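Local coordinates for putative flagellar hook-associated protein (Vibrio parahaemolyticus, PDB 3PWX) that probably serves as a structural component of the bacterial flagellum, as a secreted member of the flagellin family, at residues H43-S46 with V47-L51. Numbering follows the deposited sequence.
Sequences HLDS and VSESL. Unlike the reference sequence in segment 47-51: Ser48 (reference Asn).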
loop_
_atom_site.group_PDB
_atom_site.type_symbol
_atom_site.label_atom_id
_atom_site.label_comp_id
_atom_site.label_asym_id
_atom_site.label_seq_id
_atom_site.Cartn_x
_atom_site.Cartn_y
_atom_site.Cartn_z
ATOM N N HIS A 43 -10.815 -13.600 -14.024
ATOM C CA HIS A 43 -9.831 -14.327 -14.863
ATOM C C HIS A 43 -9.181 -15.436 -14.071
ATOM O O HIS A 43 -8.989 -16.563 -14.629
ATOM C CB HIS A 43 -8.772 -13.431 -15.539
ATOM C CG HIS A 43 -9.354 -12.425 -16.482
ATOM N ND1 HIS A 43 -9.940 -12.785 -17.685
ATOM C CD2 HIS A 43 -9.480 -11.082 -16.380
ATOM C CE1 HIS A 43 -10.380 -11.697 -18.292
ATOM N NE2 HIS A 43 -10.109 -10.653 -17.523
ATOM N N LEU A 44 -8.903 -15.175 -12.786
ATOM C CA LEU A 44 -8.339 -16.239 -11.997
ATOM C C LEU A 44 -9.326 -17.374 -11.765
ATOM O O LEU A 44 -8.935 -18.523 -11.889
ATOM C CB LEU A 44 -7.692 -15.787 -10.737
ATOM C CG LEU A 44 -6.449 -14.912 -10.977
ATOM C CD1 LEU A 44 -6.016 -14.324 -9.642
ATOM C CD2 LEU A 44 -5.316 -15.687 -11.690
ATOM N N ASP A 45 -10.596 -17.056 -11.515
ATOM C CA ASP A 45 -11.618 -18.058 -11.375
ATOM C C ASP A 45 -11.611 -18.982 -12.582
ATOM O O ASP A 45 -11.547 -20.208 -12.438
ATOM C CB ASP A 45 -12.998 -17.444 -11.206
ATOM C CG ASP A 45 -13.984 -18.446 -10.654
ATOM O OD1 ASP A 45 -13.725 -19.034 -9.576
ATOM O OD2 ASP A 45 -15.007 -18.709 -11.319
ATOM N N SER A 46 -11.607 -18.386 -13.765
ATOM C CA SER A 46 -11.569 -19.151 -15.025
ATOM C C SER A 46 -10.298 -19.994 -15.213
ATOM O O SER A 46 -10.404 -21.130 -15.673
ATOM C CB SER A 46 -11.781 -18.213 -16.212
ATOM O OG SER A 46 -11.405 -18.821 -17.420
ATOM N N VAL A 47 -9.117 -19.448 -14.856
ATOM C CA VAL A 47 -7.868 -20.210 -14.830
ATOM C C VAL A 47 -8.055 -21.387 -13.902
ATOM O O VAL A 47 -7.640 -22.456 -14.241
ATOM C CB VAL A 47 -6.630 -19.376 -14.365
ATOM C CG1 VAL A 47 -5.403 -20.260 -14.143
ATOM C CG2 VAL A 47 -6.282 -18.286 -15.382
ATOM N N SER A 48 -8.733 -21.242 -12.763
ATOM C CA SER A 48 -8.873 -22.389 -11.878
ATOM C C SER A 48 -9.832 -23.476 -12.372
ATOM O O SER A 48 -9.566 -24.669 -12.131
ATOM C CB SER A 48 -9.253 -21.974 -10.491
ATOM O OG SER A 48 -10.632 -21.759 -10.471
ATOM N N GLU A 49 -10.934 -23.087 -13.032
ATOM C CA GLU A 49 -11.820 -24.066 -13.756
ATOM C C GLU A 49 -11.087 -24.838 -14.821
ATOM O O GLU A 49 -11.246 -26.064 -14.947
ATOM C CB GLU A 49 -13.036 -23.397 -14.387
ATOM C CG GLU A 49 -14.227 -23.262 -13.398
ATOM C CD GLU A 49 -15.146 -22.094 -13.763
ATOM O OE1 GLU A 49 -14.605 -20.997 -14.066
ATOM O OE2 GLU A 49 -16.403 -22.258 -13.730
ATOM N N SER A 50 -10.252 -24.142 -15.572
ATOM C CA SER A 50 -9.474 -24.827 -16.552
ATOM C C SER A 50 -8.484 -25.733 -15.882
ATOM O O SER A 50 -8.196 -26.788 -16.393
ATOM C CB SER A 50 -8.754 -23.870 -17.457
ATOM O OG SER A 50 -9.667 -23.088 -18.174
ATOM N N LEU A 51 -7.967 -25.378 -14.721
ATOM C CA LEU A 51 -6.958 -26.272 -14.147
ATOM C C LEU A 51 -7.608 -27.568 -13.668
ATOM O O LEU A 51 -7.029 -28.647 -13.763
ATOM C CB LEU A 51 -6.195 -25.611 -13.015
ATOM C CG LEU A 51 -5.185 -24.613 -13.532
ATOM C CD1 LEU A 51 -4.673 -23.739 -12.314
ATOM C CD2 LEU A 51 -4.050 -25.301 -14.241
HETATM O O HOH W 1 -9.195 -20.238 -18.454
#
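Val47 and Ser48 hand their backbone N-H groups to the carbonyls of His43 and Leu44, and Glu49 and Ser50 do the same to Asp45 and Ser46, four consecutive i to i+4 bonds of an unbroken alpha-helix. They are even in length: Val47 N lies 2.9 Å from His43 O, and Ser50 N 3.0 Å from Ser46 O. Asp45 O is gripped twice. Besides the amide of Glu49, held in the carbonyl plane, it accepts the hydroxyl of Ser48, whose OG stands 2.7 Å from Asp45 O. That second donor meets the C=O of Asp45 at 133°, somewhat out of its plane. A chi1 of 81° folds OG of Ser48 back over the helix backbone, within range of the carbonyl three residues earlier. Such serine-to-backbone bonds let a hydroxyl be satisfied inside its own helix. The helix, 7-61, belongs to the long helical bundle of this flagellin-family chain and packs against both 71-89 and 172-223: Val47 reaches both, touching Ser88 and Phe89 of the former and Val190 of the latter, while Leu44 and Leu51 press on Met194 and Met187 of 172-223. Two serines also face 71-89: Ser46 touches Ser88, and Ser50 OG is hydrogen-bonded to Ser84 OG. One water joins successive turns there, 2.8 Å from Ser46 OG and 2.9 Å from Ser50 OG. On the exposed side the carboxylates of Asp45 and Glu49 meet obliquely, their planes 47° apart. Asp45 OD2 comes within 3.6 Å of Glu49 OE1: CG of Asp45 lies opposite the backbone N, on the carbonyl side, which brings the carboxylate close to Glu49 although the side chain sets out away from 47-51. This proximity of like charges probably raises the proton affinity of one or both groups.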